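Putative L-alanine-DL-glutamate epimerase (Burkholderia xenovorans, PDB 2OO6) is a metal-binding member of the mandelate racemase/muconate lactonizing enzyme family that probably acts as a racemase or epimerase. Local coordinates at residues A[114-119]-A[367-372]. Residues are numbered along the deposited sequence; the frame is centred on the assembly and turned at random.
Sequences KLRDRV and LIIPDR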
loop_
_atom_site.group_PDB
_atom_site.type_symbol
_atom_site.label_atom_id
_atom_site.label_comp_id
_atom_site.label_asym_id
_atom_site.label_seq_id
_atom_site.Cartn_x
_atom_site.Cartn_y
_atom_site.Cartn_z
ATOM N N LYS A 114 5.822 -0.697 -40.899
ATOM C CA LYS A 114 5.535 0.696 -40.547
ATOM C C LYS A 114 4.065 0.955 -40.241
ATOM O O LYS A 114 3.183 0.266 -40.765
ATOM C CB LYS A 114 6.124 1.690 -41.550
ATOM C CG LYS A 114 5.583 1.664 -42.933
ATOM C CD LYS A 114 6.292 2.821 -43.698
ATOM C CE LYS A 114 5.854 2.886 -45.147
ATOM N NZ LYS A 114 6.411 4.161 -45.748
ATOM N N LEU A 115 3.816 1.932 -39.381
ATOM C CA LEU A 115 2.481 2.352 -38.988
ATOM C C LEU A 115 2.139 3.725 -39.533
ATOM O O LEU A 115 0.981 4.108 -39.529
ATOM C CB LEU A 115 2.359 2.427 -37.446
ATOM C CG LEU A 115 1.760 1.246 -36.733
ATOM C CD1 LEU A 115 2.805 0.203 -36.563
ATOM C CD2 LEU A 115 1.207 1.595 -35.404
ATOM N N ARG A 116 3.158 4.486 -39.922
ATOM C CA ARG A 116 2.972 5.848 -40.416
ATOM C C ARG A 116 4.142 6.116 -41.346
ATOM O O ARG A 116 5.184 5.481 -41.202
ATOM C CB ARG A 116 2.949 6.871 -39.255
ATOM C CG ARG A 116 4.197 6.843 -38.356
ATOM C CD ARG A 116 4.121 7.860 -37.183
ATOM N NE ARG A 116 3.046 7.548 -36.235
ATOM C CZ ARG A 116 3.113 6.617 -35.282
ATOM N NH1 ARG A 116 4.211 5.889 -35.117
ATOM N NH2 ARG A 116 2.075 6.418 -34.474
ATOM N N ASP A 117 3.952 7.047 -42.285
ATOM C CA ASP A 117 4.940 7.392 -43.327
ATOM C C ASP A 117 5.797 8.584 -42.937
ATOM O O ASP A 117 6.874 8.787 -43.501
ATOM C CB ASP A 117 4.211 7.796 -44.624
ATOM C CG ASP A 117 3.607 6.604 -45.362
ATOM O OD1 ASP A 117 4.080 5.455 -45.181
ATOM O OD2 ASP A 117 2.649 6.818 -46.131
ATOM N N ARG A 118 5.271 9.408 -42.034
ATOM C CA ARG A 118 5.944 10.635 -41.604
ATOM C C ARG A 118 5.814 10.772 -40.106
ATOM O O ARG A 118 4.815 10.320 -39.534
ATOM C CB ARG A 118 5.326 11.855 -42.278
ATOM C CG ARG A 118 5.383 11.775 -43.791
ATOM C CD ARG A 118 5.229 13.119 -44.448
ATOM N NE ARG A 118 5.461 12.980 -45.888
ATOM C CZ ARG A 118 5.308 13.956 -46.778
ATOM N NH1 ARG A 118 4.914 15.172 -46.398
ATOM N NH2 ARG A 118 5.559 13.711 -48.057
ATOM N N VAL A 119 6.808 11.409 -39.481
ATOM C CA VAL A 119 6.855 11.521 -38.017
ATOM C C VAL A 119 6.943 13.001 -37.602
ATOM O O VAL A 119 7.874 13.701 -38.007
ATOM C CB VAL A 119 8.071 10.726 -37.446
ATOM C CG1 VAL A 119 8.154 10.839 -35.938
ATOM C CG2 VAL A 119 8.000 9.256 -37.842
ATOM N N LEU A 367 9.374 14.440 -40.256
ATOM C CA LEU A 367 10.436 13.649 -40.831
ATOM C C LEU A 367 9.824 12.606 -41.750
ATOM O O LEU A 367 8.886 11.890 -41.389
ATOM C CB LEU A 367 11.271 12.970 -39.744
ATOM C CG LEU A 367 12.312 11.904 -40.124
ATOM C CD1 LEU A 367 13.409 12.517 -40.945
ATOM C CD2 LEU A 367 12.914 11.267 -38.843
ATOM N N ILE A 368 10.353 12.537 -42.956
ATOM C CA ILE A 368 9.942 11.527 -43.916
ATOM C C ILE A 368 10.746 10.262 -43.641
ATOM O O ILE A 368 11.979 10.300 -43.571
ATOM C CB ILE A 368 10.166 12.016 -45.358
ATOM C CG1 ILE A 368 9.362 13.299 -45.569
ATOM C CG2 ILE A 368 9.771 10.919 -46.362
ATOM C CD1 ILE A 368 9.662 14.026 -46.846
ATOM N N ILE A 369 10.044 9.156 -43.434
ATOM C CA ILE A 369 10.686 7.879 -43.131
ATOM C C ILE A 369 11.181 7.273 -44.444
ATOM O O ILE A 369 10.394 7.066 -45.358
ATOM C CB ILE A 369 9.712 6.956 -42.410
ATOM C CG1 ILE A 369 9.354 7.601 -41.065
ATOM C CG2 ILE A 369 10.316 5.544 -42.198
ATOM C CD1 ILE A 369 8.008 7.174 -40.552
ATOM N N PRO A 370 12.494 7.007 -44.542
ATOM C CA PRO A 370 13.045 6.436 -45.781
ATOM C C PRO A 370 12.641 4.972 -45.969
ATOM O O PRO A 370 12.157 4.334 -45.035
ATOM C CB PRO A 370 14.562 6.541 -45.566
ATOM C CG PRO A 370 14.712 6.426 -44.077
ATOM C CD PRO A 370 13.537 7.213 -43.523
ATOM N N ASP A 371 12.834 4.449 -47.179
ATOM C CA ASP A 371 12.535 3.043 -47.417
ATOM C C ASP A 371 13.679 2.296 -48.088
ATOM O O ASP A 371 13.439 1.448 -48.935
ATOM C CB ASP A 371 11.233 2.882 -48.186
ATOM C CG ASP A 371 11.311 3.464 -49.573
ATOM O OD1 ASP A 371 12.372 4.050 -49.921
ATOM O OD2 ASP A 371 10.305 3.345 -50.313
ATOM N N ARG A 372 14.911 2.585 -47.690
ATOM C CA ARG A 372 16.080 1.868 -48.188
ATOM C C ARG A 372 16.358 0.670 -47.279
ATOM O O ARG A 372 15.939 0.681 -46.120
ATOM C CB ARG A 372 17.319 2.786 -48.184
ATOM C CG ARG A 372 17.092 4.087 -48.909
ATOM C CD ARG A 372 18.256 5.068 -48.828
ATOM N NE ARG A 372 17.775 6.337 -49.340
ATOM C CZ ARG A 372 17.435 7.385 -48.592
ATOM N NH1 ARG A 372 17.580 7.378 -47.256
ATOM N NH2 ARG A 372 16.990 8.478 -49.208
HETATM O O HOH W 1 9.204 4.464 -45.819
HETATM O O HOH W 2 7.702 7.774 -45.737
#
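Val119 and Ile369 meet at about a right angle, methyl against methyl: CG2 of Val119 lies 3.4 Å from CD1 of Ile369, tighter than usual for two carbons. Ile369 reaches there because its CG1 stands beside its own backbone N (chi1 -64°), sending the ethyl arm toward 114-119, where CD1 also comes 3.4 Å from the carbonyl O of Arg116. That oxygen is buried under the methyl with no polar partner. Leu367 shares the Val119 side of the sheet, and all three apolar chains pack on alanines of helix 323-335. On the other face, Arg118 and Ile368 run side by side in the same direction. The Arg118 chain is extended from CG to NE, and CD1 of Ile368 sits 4.2 Å above the guanidinium plane of Arg118, offset toward the rim; NH1 of Arg118 is hydrogen-bonded to OE1 of Gln363, on strand 361-363 beyond 366-368. Val119 and Leu367 form a hydrogen-bonded antiparallel pair, Val119 N to Leu367 O 2.9 Å, Leu367 N to Val119 O 2.8 Å. The neighbouring Arg118–Ile368 pair is non-hydrogen-bonded, and a longer bond from Ile369 N to Asp117 O (3.2 Å) carries the pairing into the loops. There one water donates to both Asp117 O and Ile369 O; another donates to Ile369 O and accepts from Lys114 NZ, whose salt bridge to Asp117 OD1 comes from above the carboxylate plane. Away from the metal and ligand sites, this is an antiparallel strand pair in a four-stranded mixed sheet, where 118-123 lies between 342-344, parallel to it, and 366-368, antiparallel to it.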